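Local atomic coordinates of glycosyl hydrolase, BNR repeat (Ralstonia eutropha, PDB entry 3B7F), a protein that probably acts as a glycoside hydrolase of the sialidase-like type, built as a seven-bladed beta-propeller, although its substrate is not established. Residues G21-L26 / T347-A352; R98-N103 / A148-V153; T340-A345 / L382-A387; Q239-P244 / I283-R288; D63-E68 / G129-G134. All coordinates share one frame; numbering follows the deposited sequence.

Interaction 1 (G21-L26 / T347-A352); sequences GPVMLL and TADAHA
A methyl of Val23 lies on the face of the His351 imidazole, the two side chains running antiparallel past one another. Val23 CG2 sits 3.8 Å from the ring centroid of His351 and 27° off the normal, a CH-pi contact displaced toward the CE1 edge. The ring's edge is used as well: His351 NE2 donates to Gly21 O at 2.6 Å, a short and nearly straight bond (166° at the hydrogen) with the oxygen close to the ring plane. Face and edge together fix how the imidazole is rotated. The backbone of His351 is held too, because its N donates to Asp349 OD1 at 2.9 Å, closing an Asx turn. Asp349 OD2 lies 3.9 Å from Val23 CG2, but its polar partners are Arg42, through a salt bridge, and Tyr357. Farther along, Leu25 CD2 meets Thr347 CG2 at 4.1 Å, the two chains set at a slant. Thr347 places its hydroxyl anti to its backbone N (chi1 -167°), where Ser390 N bonds it, and this leaves the methyl to face the leucine. The two segments run antiparallel without bridging, their side chains meeting between them, with Arg42 and Tyr357 packed alongside. Such packing is typical of neighbouring blades in a beta-propeller: strand 24-29 belongs to the blade that closes the ring, strand 346-348 to the blade before it.

Interaction 2 (R98-N103 / A148-V153); sequences RPPAFN and ASWEPV. With EDO (1,2-ethanediol), chain Q.
Arg98 and Ser149 face each other in a single beta bridge, and the backbone polar groups around them pair off. Arg98 N donates to Ala148 O at 3.2 Å, and Trp150 N returns a bond to Arg98 O at 2.8 Å. The same oxygen takes a CA-H...O contact from Ser149 CA at 3.4 Å. Trp150 O lies over one face of the Arg98 guanidinium, 2.9 Å from NE, but the angle is too poor for a hydrogen bond. The extended arginine thus lies across the strand backbone, with NH2 of Arg98 3.7 Å from Pro152 CD. Ser149 OG is satisfied by Asp145, and Ser149 O by Ser143 OG and by O1 of a 1,2-ethanediol molecule at 3.0 Å; the diol's O2 makes a weak bond to Glu151 OE2. On the apolar side, Pro100 CD lies over the five-membered ring of Trp150, 3.9 Å from its centroid, while Trp150 NE1 bonds weakly to Gly147 O. Ser143, Asp145, Gly147 and Trp150 match the Asp-box pattern of BNR repeats. The join between blades thus rests on backbone pairing, with the indole covered by proline and the arginine chain resting on the solvent-facing side.

Interaction 3 (T340-A345 / L382-A387); sequences TVKRQA and LPHIYA
A lysine amine hydrogen-bonded to a histidine ring is the surprise here: Lys342 NZ donates to His384 NE2 at 2.9 Å and lies in the imidazole plane, 7° out of it. Kinks at chi3 and chi4 swing the amine round to the ring edge, the lysine crossing the histidine at about a right angle. Lys342 runs side by side with Tyr386, its CE 3.6 Å from CD1. Deeper in, water does the joining. One molecule accepts from Lys342 N at 2.9 Å and donates to Ile385 O. A second accepts from Gln344 N and donates both to Gln344 OE1 and to Tyr386 O, the last at 2.8 Å; Gln344 NE2 is taken up by Phe118 O. A type I turn from Lys342 to Ala345 presents these groups. Beyond the waters the backbones meet in a CA-H...O contact, Ala387 CA 3.3 Å from Gln344 O, and the side chains touch beside it, Gln344 CB 3.6 Å from Ala387 CB. Tyr386 and Ala387 both face Ala28, a classic beta bulge in the innermost strand of the closing blade. The chemistry implies a partly water-mediated join between the 346-379 blade and the closing blade that holds both chain ends, with His384 NE2 acting as an acceptor.

Interaction 4 (Q239-P244 / I283-R288); sequences QHPAAP and IVVHQR
The loop from His240 to Ala243 lies against the chain where it leaves strand 282-285, without a beta bridge, the CA atoms of Ala242 and Arg288 coming to 5.9 Å. His240 makes the largest share of the contact from its segment. With CG anti to the backbone N (chi1 -160°), its ring swings across to segment 283-288 and NE2 donates to His286 O. The modelled separation of 2.5 Å between His240 NE2 and His286 O is shorter than usual and its exact value is doubtful; the oxygen is tilted 24° from the ring plane. The other nitrogen serves its own loop, His240 ND1 accepting a weak bond from Ala243 N, so the imidazole ties the loop to the neighbouring strand end. Val285 CG2 approaches His240 CD2 obliquely at 3.5 Å and also touches Pro241 CD at 4.1 Å. Pro241 CG also touches Gln287 O at 3.5 Å, while the Gln287 side chain, folded back at chi2, crosses the proline ring at about a right angle. Within segment 283-288, His286 ND1 takes Arg288 N at 3.2 Å in its ring plane, and the Arg288 guanidinium reaches on to Ala350 O and His351 O. This is how consecutive propeller blades meet: the loop after innermost strand 234-239 of one blade packs on the end of innermost strand 282-285 of the next.

Interaction 5 (D63-E68 / G129-G134); sequences DPREPE and GTWYAG
An Asx turn at Asp63, in the loop leaving innermost strand 56-62 of one propeller blade, presents Asp63 and Arg65 to Trp131 and Thr130 at the start of strand 131-136 in the next blade. Asp63 OD1 closes the turn by accepting Arg65 N from above the carboxylate plane, and with its syn lone pair it takes Arg65 NE at 2.8 Å, a salt bridge lying in the guanidinium plane and nearly straight (169°). Held this way, the guanidinium points at Thr130 O, which receives Arg65 NH2 at 2.9 Å and, more weakly, NH1. Arg65 NH1 also donates to His124 O, so this blade-to-blade link has several bonds. Arg65 and Trp131 run antiparallel alongside each other, guanidinium and indole planes 72° apart; NH2 lies over one face of the indole, but the cation-pi attraction is at most weak. Asp63 CB packs on Trp131 CZ2 at 3.6 Å, the carboxylate turned steeply to the ring. Two waters finish the network. One donates to Glu66 OE2 and Asp63 OD2 while accepting from Gly129 N at 2.8 Å; Glu66 OE1 pairs with Arg69. The other donates to Asp63 OD2 at 2.7 Å and accepts from Trp131 NE1 at 3.0 Å, at the edge of the indole and in its plane.

In the fold
All five contacts join one blade of the seven-bladed propeller to the next. Interactions 5 and 2 bind the 56-95 blade to the 116-152 blade, the first at the inner part and the second at the outer; their centres are 16 Å apart, and they meet where Trp150 packs on Trp131 and Ala133. Interaction 4, next along the chain, joins the 234-266 blade to the 282-328 blade. Interactions 1 and 3, centres 18 Å apart, both join the 346-379 blade to the closing sheet, in which C-terminal strand 385-391 pairs with N-terminal strand 24-29. Arg288 links interaction 4 to interaction 1, centres 15 Å apart, through the carbonyls of Ala350 and His351. Sequence-distant ends are thus joined, closing the ring.

Interaction 1 (G21-L26 / T347-A352)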
# COMPACT_ATOMS: atom_id res chain seq x y z
N GLY A 21 2.02 22.36 -8.58
CA GLY A 21 2.76 22.88 -7.44
C GLY A 21 3.59 21.85 -6.66
O GLY A 21 3.90 20.77 -7.17
N PRO A 22 3.98 22.20 -5.42
CA PRO A 22 4.82 21.34 -4.61
C PRO A 22 4.21 20.00 -4.28
O PRO A 22 3.00 19.92 -4.09
CB PRO A 22 4.97 22.13 -3.30
CG PRO A 22 4.82 23.53 -3.69
CD PRO A 22 3.66 23.44 -4.68
N VAL A 23 5.05 18.98 -4.26
CA VAL A 23 4.69 17.63 -3.85
C VAL A 23 5.34 17.37 -2.49
O VAL A 23 6.43 17.88 -2.18
CB VAL A 23 5.12 16.58 -4.90
CG1 VAL A 23 4.95 15.16 -4.40
CG2 VAL A 23 4.34 16.77 -6.19
N MSE A 24 4.67 16.56 -1.68
CA MSE A 24 5.17 16.14 -0.41
C MSE A 24 5.18 14.63 -0.42
O MSE A 24 4.28 14.03 -0.98
CB MSE A 24 4.28 16.66 0.71
CG MSE A 24 4.76 16.26 2.11
SE MSE A 24 3.96 17.32 3.54
CE MSE A 24 4.95 18.97 3.14
N LEU A 25 6.20 14.03 0.19
CA LEU A 25 6.29 12.57 0.35
C LEU A 25 6.36 12.35 1.85
O LEU A 25 7.10 13.03 2.51
CB LEU A 25 7.51 11.97 -0.34
CG LEU A 25 7.68 12.21 -1.84
CD1 LEU A 25 9.01 11.61 -2.26
CD2 LEU A 25 6.50 11.63 -2.68
N LEU A 26 5.56 11.43 2.35
CA LEU A 26 5.42 11.10 3.76
C LEU A 26 6.10 9.76 3.90
O LEU A 26 5.58 8.77 3.37
CB LEU A 26 3.94 10.98 4.13
CG LEU A 26 2.97 12.04 3.58
CD1 LEU A 26 1.51 11.72 4.09
CD2 LEU A 26 3.41 13.44 3.95
N THR A 347 4.89 5.16 -4.53
CA THR A 347 3.75 6.06 -4.65
C THR A 347 3.92 6.89 -5.90
O THR A 347 5.00 6.92 -6.51
CB THR A 347 3.62 6.97 -3.41
OG1 THR A 347 2.36 7.63 -3.40
CG2 THR A 347 4.76 8.00 -3.36
N ALA A 348 2.85 7.56 -6.27
CA ALA A 348 2.86 8.41 -7.44
C ALA A 348 2.08 9.68 -7.11
O ALA A 348 1.23 9.67 -6.24
CB ALA A 348 2.28 7.64 -8.67
N ASP A 349 2.44 10.78 -7.76
CA ASP A 349 1.70 12.05 -7.61
C ASP A 349 0.62 12.14 -8.73
O ASP A 349 0.47 11.21 -9.51
CB ASP A 349 2.65 13.25 -7.54
CG ASP A 349 3.40 13.52 -8.84
OD1 ASP A 349 2.80 13.41 -9.93
OD2 ASP A 349 4.60 13.86 -8.75
N ALA A 350 -0.12 13.26 -8.77
CA ALA A 350 -1.17 13.50 -9.77
C ALA A 350 -0.82 14.68 -10.67
O ALA A 350 -1.70 15.30 -11.24
CB ALA A 350 -2.54 13.71 -9.07
N HIS A 351 0.48 14.99 -10.79
CA HIS A 351 0.93 16.07 -11.68
C HIS A 351 0.92 15.57 -13.11
O HIS A 351 0.65 14.40 -13.35
CB HIS A 351 2.33 16.55 -11.28
CG HIS A 351 2.34 17.45 -10.09
ND1 HIS A 351 1.57 17.22 -8.98
CD2 HIS A 351 3.08 18.55 -9.82
CE1 HIS A 351 1.80 18.17 -8.08
NE2 HIS A 351 2.73 18.98 -8.57
N ALA A 352 1.19 16.48 -14.03
CA ALA A 352 1.30 16.18 -15.45
C ALA A 352 2.70 16.61 -15.90
O ALA A 352 3.00 17.80 -15.87
CB ALA A 352 0.23 16.91 -16.25

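Interaction 2 (R98-N103 / A148-V153)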
# COMPACT_ATOMS: atom_id res chain seq x y z
N ARG A 98 -8.66 6.18 21.58
CA ARG A 98 -8.94 4.74 21.53
C ARG A 98 -8.31 4.13 20.25
O ARG A 98 -8.96 4.10 19.20
CB ARG A 98 -10.44 4.47 21.58
CG ARG A 98 -10.82 2.98 21.56
CD ARG A 98 -12.32 2.78 21.37
NE ARG A 98 -12.62 1.37 21.11
CZ ARG A 98 -13.81 0.87 20.72
NH1 ARG A 98 -14.87 1.67 20.52
NH2 ARG A 98 -13.93 -0.44 20.52
N PRO A 99 -7.06 3.64 20.33
CA PRO A 99 -6.49 3.03 19.13
C PRO A 99 -7.09 1.64 18.84
O PRO A 99 -7.77 1.10 19.70
CB PRO A 99 -5.01 2.93 19.47
CG PRO A 99 -4.98 2.76 20.95
CD PRO A 99 -6.09 3.63 21.45
N PRO A 100 -6.86 1.09 17.63
CA PRO A 100 -7.33 -0.26 17.31
C PRO A 100 -6.94 -1.34 18.34
O PRO A 100 -5.77 -1.48 18.70
CB PRO A 100 -6.65 -0.53 15.96
CG PRO A 100 -6.58 0.79 15.33
CD PRO A 100 -6.19 1.70 16.46
N ALA A 101 -7.94 -2.07 18.81
CA ALA A 101 -7.75 -3.15 19.79
C ALA A 101 -8.86 -4.12 19.59
O ALA A 101 -10.00 -3.70 19.44
CB ALA A 101 -7.79 -2.62 21.21
N PHE A 102 -8.54 -5.42 19.55
CA PHE A 102 -9.56 -6.45 19.42
C PHE A 102 -10.42 -6.49 20.69
O PHE A 102 -9.94 -6.16 21.79
CB PHE A 102 -8.93 -7.84 19.20
CG PHE A 102 -8.17 -7.99 17.91
CD1 PHE A 102 -8.85 -8.16 16.70
CD2 PHE A 102 -6.79 -8.04 17.90
CE1 PHE A 102 -8.15 -8.33 15.50
CE2 PHE A 102 -6.09 -8.23 16.70
CZ PHE A 102 -6.77 -8.37 15.51
N ASN A 103 -11.67 -6.90 20.55
CA ASN A 103 -12.57 -7.06 21.71
C ASN A 103 -12.06 -8.18 22.64
O ASN A 103 -11.33 -9.08 22.20
CB ASN A 103 -14.02 -7.37 21.27
CG ASN A 103 -14.69 -6.22 20.51
OD1 ASN A 103 -14.35 -5.04 20.69
ND2 ASN A 103 -15.65 -6.56 19.67
N ALA A 148 -9.36 9.58 15.93
CA ALA A 148 -9.16 9.72 17.37
C ALA A 148 -9.48 8.40 18.09
O ALA A 148 -8.72 7.97 18.95
CB ALA A 148 -10.00 10.89 17.95
N SER A 149 -10.60 7.78 17.69
CA SER A 149 -11.08 6.53 18.28
C SER A 149 -11.40 5.54 17.18
O SER A 149 -11.87 5.91 16.10
CB SER A 149 -12.32 6.76 19.16
OG SER A 149 -13.40 7.27 18.41
N TRP A 150 -11.12 4.27 17.46
CA TRP A 150 -11.28 3.18 16.53
C TRP A 150 -12.10 2.07 17.16
O TRP A 150 -11.94 1.81 18.35
CB TRP A 150 -9.91 2.65 16.16
CG TRP A 150 -9.08 3.66 15.41
CD1 TRP A 150 -8.27 4.64 15.94
CD2 TRP A 150 -8.99 3.79 13.99
NE1 TRP A 150 -7.70 5.37 14.94
CE2 TRP A 150 -8.13 4.89 13.74
CE3 TRP A 150 -9.58 3.12 12.91
CZ2 TRP A 150 -7.82 5.30 12.45
CZ3 TRP A 150 -9.30 3.54 11.64
CH2 TRP A 150 -8.42 4.62 11.42
N GLU A 151 -12.96 1.43 16.36
CA GLU A 151 -13.74 0.28 16.80
C GLU A 151 -13.53 -0.84 15.75
O GLU A 151 -13.28 -0.54 14.57
CB GLU A 151 -15.22 0.63 16.92
CG GLU A 151 -15.94 0.74 15.56
CD GLU A 151 -17.32 1.39 15.60
OE1 GLU A 151 -17.94 1.45 16.69
OE2 GLU A 151 -17.75 1.82 14.49
N PRO A 152 -13.64 -2.12 16.17
CA PRO A 152 -13.57 -3.19 15.18
C PRO A 152 -14.71 -3.16 14.14
O PRO A 152 -15.80 -2.73 14.47
CB PRO A 152 -13.72 -4.46 16.01
CG PRO A 152 -13.72 -4.08 17.41
CD PRO A 152 -13.79 -2.62 17.54
N VAL A 153 -14.42 -3.54 12.89
CA VAL A 153 -15.49 -3.74 11.91
C VAL A 153 -15.85 -5.20 12.18
O VAL A 153 -15.21 -6.11 11.64
CB VAL A 153 -15.08 -3.49 10.44
CG1 VAL A 153 -16.22 -3.89 9.47
CG2 VAL A 153 -14.69 -2.03 10.26
C1 EDO Q . -15.10 5.55 16.54
O1 EDO Q . -14.72 6.63 15.68
C2 EDO Q . -15.92 4.50 15.82
O2 EDO Q . -16.95 5.13 15.04

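Interaction 3 (T340-A345 / L382-A387)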
# COMPACT_ATOMS: atom_id res chain seq x y z
N THR A 340 15.58 -3.61 -1.96
CA THR A 340 14.29 -4.13 -1.56
C THR A 340 13.33 -2.94 -1.47
O THR A 340 13.66 -1.93 -0.88
CB THR A 340 14.41 -4.90 -0.24
OG1 THR A 340 15.35 -5.96 -0.45
CG2 THR A 340 13.06 -5.47 0.22
N VAL A 341 12.16 -3.06 -2.09
CA VAL A 341 11.12 -2.01 -2.07
C VAL A 341 9.86 -2.72 -1.53
O VAL A 341 9.38 -3.66 -2.14
CB VAL A 341 10.93 -1.36 -3.46
CG1 VAL A 341 9.75 -0.31 -3.49
CG2 VAL A 341 12.22 -0.72 -3.88
N LYS A 342 9.41 -2.31 -0.35
CA LYS A 342 8.27 -2.95 0.32
C LYS A 342 6.93 -2.46 -0.30
O LYS A 342 6.94 -1.53 -1.13
CB LYS A 342 8.35 -2.73 1.84
CG LYS A 342 9.39 -3.58 2.61
CD LYS A 342 9.54 -3.02 4.03
CE LYS A 342 9.81 -4.05 5.13
NZ LYS A 342 11.01 -4.86 4.98
N ARG A 343 5.83 -3.10 0.10
CA ARG A 343 4.46 -2.88 -0.46
C ARG A 343 3.96 -1.48 -0.52
O ARG A 343 3.28 -1.13 -1.48
CB ARG A 343 3.38 -3.47 0.41
CG ARG A 343 3.37 -4.83 0.61
CD ARG A 343 2.73 -5.14 1.95
NE ARG A 343 3.32 -6.43 2.22
CZ ARG A 343 2.73 -7.59 2.14
NH1 ARG A 343 1.45 -7.71 1.92
NH2 ARG A 343 3.44 -8.67 2.35
N GLN A 344 4.17 -0.74 0.58
CA GLN A 344 3.70 0.63 0.71
C GLN A 344 4.79 1.62 0.36
O GLN A 344 4.58 2.83 0.45
CB GLN A 344 3.24 0.89 2.15
CG GLN A 344 2.02 0.09 2.60
CD GLN A 344 2.01 -0.09 4.10
OE1 GLN A 344 2.95 -0.65 4.65
NE2 GLN A 344 0.94 0.40 4.78
N ALA A 345 5.94 1.13 -0.07
CA ALA A 345 7.10 1.99 -0.36
C ALA A 345 7.20 2.57 -1.80
O ALA A 345 8.24 3.13 -2.15
CB ALA A 345 8.40 1.27 0.07
N LEU A 382 18.53 7.13 5.36
CA LEU A 382 17.40 7.13 6.27
C LEU A 382 17.33 5.73 6.84
O LEU A 382 17.96 4.81 6.28
CB LEU A 382 16.09 7.45 5.59
CG LEU A 382 15.95 8.86 5.03
CD1 LEU A 382 14.64 8.95 4.34
CD2 LEU A 382 16.07 9.91 6.16
N PRO A 383 16.60 5.56 7.96
CA PRO A 383 16.42 4.21 8.44
C PRO A 383 15.55 3.41 7.48
O PRO A 383 14.92 3.99 6.61
CB PRO A 383 15.71 4.42 9.78
CG PRO A 383 16.12 5.83 10.19
CD PRO A 383 16.01 6.54 8.90
N HIS A 384 15.56 2.09 7.64
CA HIS A 384 14.76 1.13 6.87
C HIS A 384 13.35 1.67 6.54
O HIS A 384 12.54 1.84 7.44
CB HIS A 384 14.70 -0.15 7.72
CG HIS A 384 13.93 -1.30 7.14
ND1 HIS A 384 14.54 -2.49 6.80
CD2 HIS A 384 12.61 -1.47 6.90
CE1 HIS A 384 13.63 -3.33 6.34
NE2 HIS A 384 12.45 -2.74 6.39
N ILE A 385 13.04 1.88 5.26
CA ILE A 385 11.76 2.45 4.82
C ILE A 385 10.64 1.40 4.61
O ILE A 385 10.78 0.44 3.83
CB ILE A 385 11.94 3.33 3.53
CG1 ILE A 385 12.93 4.48 3.77
CG2 ILE A 385 10.60 3.87 3.04
CD1 ILE A 385 13.58 5.13 2.44
N TYR A 386 9.54 1.61 5.33
CA TYR A 386 8.30 0.80 5.25
C TYR A 386 7.31 1.38 4.22
O TYR A 386 6.77 0.63 3.41
CB TYR A 386 7.58 0.69 6.61
CG TYR A 386 8.23 -0.22 7.63
CD1 TYR A 386 8.38 -1.57 7.37
CD2 TYR A 386 8.62 0.24 8.87
CE1 TYR A 386 8.97 -2.43 8.30
CE2 TYR A 386 9.21 -0.64 9.81
CZ TYR A 386 9.39 -1.96 9.51
OH TYR A 386 9.95 -2.87 10.40
N ALA A 387 7.13 2.70 4.20
CA ALA A 387 6.15 3.34 3.35
C ALA A 387 6.56 4.72 2.86
O ALA A 387 7.23 5.46 3.56
CB ALA A 387 4.81 3.47 4.10
O HOH W 1 11.00 -0.34 1.16
O HOH W 2 5.28 -1.71 3.37

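Interaction 4 (Q239-P244 / I283-R288)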
# COMPACT_ATOMS: atom_id res chain seq x y z
N GLN A 239 -7.43 -0.01 -6.65
CA GLN A 239 -8.64 0.15 -7.43
C GLN A 239 -8.42 1.46 -8.15
O GLN A 239 -8.11 2.46 -7.50
CB GLN A 239 -9.86 0.23 -6.52
CG GLN A 239 -11.20 0.47 -7.26
CD GLN A 239 -12.39 0.44 -6.33
OE1 GLN A 239 -12.28 0.78 -5.15
NE2 GLN A 239 -13.55 0.07 -6.87
N HIS A 240 -8.61 1.48 -9.47
CA HIS A 240 -8.32 2.69 -10.23
C HIS A 240 -9.37 3.78 -9.97
O HIS A 240 -10.54 3.48 -10.02
CB HIS A 240 -8.20 2.42 -11.72
CG HIS A 240 -7.46 3.49 -12.43
ND1 HIS A 240 -8.07 4.60 -12.98
CD2 HIS A 240 -6.13 3.69 -12.56
CE1 HIS A 240 -7.14 5.41 -13.47
NE2 HIS A 240 -5.96 4.88 -13.22
N PRO A 241 -8.96 5.02 -9.66
CA PRO A 241 -9.96 6.04 -9.34
C PRO A 241 -10.78 6.53 -10.54
O PRO A 241 -11.94 6.93 -10.36
CB PRO A 241 -9.13 7.16 -8.72
CG PRO A 241 -7.81 7.00 -9.28
CD PRO A 241 -7.60 5.57 -9.59
N ALA A 242 -10.17 6.51 -11.72
CA ALA A 242 -10.83 6.88 -12.98
C ALA A 242 -11.74 5.76 -13.57
O ALA A 242 -12.73 6.07 -14.19
CB ALA A 242 -9.77 7.30 -14.01
N ALA A 243 -11.37 4.49 -13.37
CA ALA A 243 -12.11 3.32 -13.84
C ALA A 243 -12.18 2.33 -12.68
O ALA A 243 -11.50 1.31 -12.69
CB ALA A 243 -11.41 2.72 -15.03
N PRO A 244 -13.01 2.62 -11.65
CA PRO A 244 -13.08 1.76 -10.42
C PRO A 244 -13.49 0.28 -10.59
O PRO A 244 -13.35 -0.49 -9.64
CB PRO A 244 -13.99 2.57 -9.46
CG PRO A 244 -14.70 3.61 -10.34
CD PRO A 244 -13.91 3.79 -11.58
N ILE A 283 2.46 -2.01 -5.97
CA ILE A 283 1.86 -1.73 -7.28
C ILE A 283 1.25 -0.31 -7.19
O ILE A 283 0.67 0.05 -6.18
CB ILE A 283 0.84 -2.82 -7.74
CG1 ILE A 283 0.55 -2.69 -9.25
CG2 ILE A 283 -0.47 -2.79 -6.92
CD1 ILE A 283 0.03 -3.98 -9.93
N VAL A 284 1.39 0.49 -8.24
CA VAL A 284 0.90 1.87 -8.27
C VAL A 284 0.25 2.13 -9.62
O VAL A 284 0.77 1.69 -10.62
CB VAL A 284 2.07 2.91 -8.02
CG1 VAL A 284 1.63 4.34 -8.33
CG2 VAL A 284 2.59 2.79 -6.60
N VAL A 285 -0.87 2.84 -9.63
CA VAL A 285 -1.59 3.16 -10.88
C VAL A 285 -1.52 4.65 -11.18
O VAL A 285 -1.46 5.45 -10.28
CB VAL A 285 -3.07 2.73 -10.81
CG1 VAL A 285 -3.17 1.36 -10.33
CG2 VAL A 285 -3.92 3.68 -9.90
N HIS A 286 -1.48 5.01 -12.46
CA HIS A 286 -1.51 6.40 -12.91
C HIS A 286 -2.92 6.93 -12.55
O HIS A 286 -3.90 6.30 -12.87
CB HIS A 286 -1.24 6.43 -14.41
CG HIS A 286 -1.11 7.80 -15.00
ND1 HIS A 286 -2.15 8.69 -15.08
CD2 HIS A 286 -0.07 8.39 -15.64
CE1 HIS A 286 -1.76 9.78 -15.71
NE2 HIS A 286 -0.50 9.62 -16.08
N GLN A 287 -2.99 8.05 -11.85
CA GLN A 287 -4.28 8.66 -11.43
C GLN A 287 -5.38 8.78 -12.49
O GLN A 287 -6.54 8.53 -12.20
CB GLN A 287 -4.04 10.06 -10.88
CG GLN A 287 -3.81 10.11 -9.40
CD GLN A 287 -5.07 9.89 -8.62
OE1 GLN A 287 -6.11 10.46 -8.95
NE2 GLN A 287 -4.99 9.08 -7.59
N ARG A 288 -4.98 9.20 -13.69
CA ARG A 288 -5.87 9.42 -14.81
C ARG A 288 -5.99 8.30 -15.85
O ARG A 288 -7.03 8.19 -16.47
CB ARG A 288 -5.47 10.71 -15.51
CG ARG A 288 -5.71 11.91 -14.60
CD ARG A 288 -5.34 13.18 -15.24
NE ARG A 288 -3.92 13.28 -15.58
CZ ARG A 288 -2.94 13.54 -14.71
NH1 ARG A 288 -3.17 13.74 -13.43
NH2 ARG A 288 -1.69 13.64 -15.16

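Interaction 5 (D63-E68 / G129-G134)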
# COMPACT_ATOMS: atom_id res chain seq x y z
N ASP A 63 -5.37 12.87 4.44
CA ASP A 63 -6.77 12.80 4.09
C ASP A 63 -6.92 13.65 2.82
O ASP A 63 -6.75 14.87 2.88
CB ASP A 63 -7.64 13.36 5.23
CG ASP A 63 -9.11 13.03 5.08
OD1 ASP A 63 -9.56 12.71 3.96
OD2 ASP A 63 -9.83 13.07 6.10
N PRO A 64 -7.25 13.03 1.66
CA PRO A 64 -7.41 13.84 0.45
C PRO A 64 -8.70 14.67 0.48
O PRO A 64 -8.82 15.61 -0.29
CB PRO A 64 -7.43 12.80 -0.68
CG PRO A 64 -7.92 11.59 -0.08
CD PRO A 64 -7.53 11.61 1.39
N ARG A 65 -9.64 14.32 1.37
CA ARG A 65 -10.85 15.11 1.56
C ARG A 65 -10.55 16.42 2.27
O ARG A 65 -11.22 17.40 2.01
CB ARG A 65 -11.88 14.32 2.37
CG ARG A 65 -12.37 13.03 1.67
CD ARG A 65 -13.09 12.13 2.63
NE ARG A 65 -12.19 11.66 3.67
CZ ARG A 65 -12.51 10.81 4.64
NH1 ARG A 65 -13.69 10.23 4.72
NH2 ARG A 65 -11.57 10.51 5.52
N GLU A 66 -9.58 16.41 3.18
CA GLU A 66 -9.18 17.57 4.00
C GLU A 66 -7.66 17.51 4.14
O GLU A 66 -7.15 16.96 5.11
CB GLU A 66 -9.85 17.51 5.37
CG GLU A 66 -11.36 17.37 5.32
CD GLU A 66 -12.01 17.37 6.68
OE1 GLU A 66 -11.65 18.27 7.48
OE2 GLU A 66 -12.91 16.50 6.92
N PRO A 67 -6.91 18.08 3.18
CA PRO A 67 -5.43 17.94 3.15
C PRO A 67 -4.66 18.31 4.41
O PRO A 67 -3.55 17.84 4.59
CB PRO A 67 -5.02 18.87 2.00
CG PRO A 67 -6.19 18.92 1.13
CD PRO A 67 -7.37 18.92 2.06
N GLU A 68 -5.23 19.17 5.26
CA GLU A 68 -4.63 19.56 6.52
C GLU A 68 -4.60 18.38 7.54
O GLU A 68 -3.87 18.41 8.50
CB GLU A 68 -5.34 20.83 7.07
CG GLU A 68 -6.81 20.73 7.55
CD GLU A 68 -7.94 20.76 6.48
OE1 GLU A 68 -7.71 20.58 5.26
OE2 GLU A 68 -9.09 20.97 6.92
N GLY A 129 -14.17 12.41 7.94
CA GLY A 129 -13.80 11.91 9.25
C GLY A 129 -13.74 10.40 9.40
O GLY A 129 -13.21 9.94 10.41
N THR A 130 -14.27 9.66 8.42
CA THR A 130 -14.28 8.19 8.46
C THR A 130 -12.99 7.62 7.84
O THR A 130 -12.56 8.06 6.77
CB THR A 130 -15.55 7.62 7.77
OG1 THR A 130 -16.71 8.01 8.52
CG2 THR A 130 -15.50 6.08 7.66
N TRP A 131 -12.36 6.66 8.53
CA TRP A 131 -11.16 5.97 8.07
C TRP A 131 -11.27 4.49 8.39
O TRP A 131 -12.06 4.10 9.26
CB TRP A 131 -9.90 6.45 8.81
CG TRP A 131 -9.45 7.83 8.50
CD1 TRP A 131 -10.03 8.98 8.90
CD2 TRP A 131 -8.26 8.20 7.78
NE1 TRP A 131 -9.31 10.06 8.44
CE2 TRP A 131 -8.22 9.60 7.74
CE3 TRP A 131 -7.24 7.48 7.13
CZ2 TRP A 131 -7.19 10.31 7.11
CZ3 TRP A 131 -6.22 8.18 6.50
CH2 TRP A 131 -6.21 9.57 6.48
N TYR A 132 -10.47 3.68 7.69
CA TYR A 132 -10.30 2.27 8.01
C TYR A 132 -8.84 2.04 8.36
O TYR A 132 -7.97 2.73 7.87
CB TYR A 132 -10.68 1.35 6.85
CG TYR A 132 -12.16 1.36 6.58
CD1 TYR A 132 -13.02 0.48 7.23
CD2 TYR A 132 -12.70 2.26 5.68
CE1 TYR A 132 -14.36 0.50 7.00
CE2 TYR A 132 -14.03 2.30 5.44
CZ TYR A 132 -14.87 1.42 6.09
OH TYR A 132 -16.21 1.48 5.81
N ALA A 133 -8.60 1.08 9.24
CA ALA A 133 -7.28 0.65 9.65
C ALA A 133 -7.18 -0.87 9.51
O ALA A 133 -8.12 -1.60 9.86
CB ALA A 133 -6.99 1.06 11.07
N GLY A 134 -6.04 -1.33 8.98
CA GLY A 134 -5.70 -2.74 8.87
C GLY A 134 -4.54 -3.03 9.82
O GLY A 134 -3.58 -2.28 9.84
O HOH W 3 -9.50 13.06 8.77
O HOH W 4 -12.54 13.92 6.16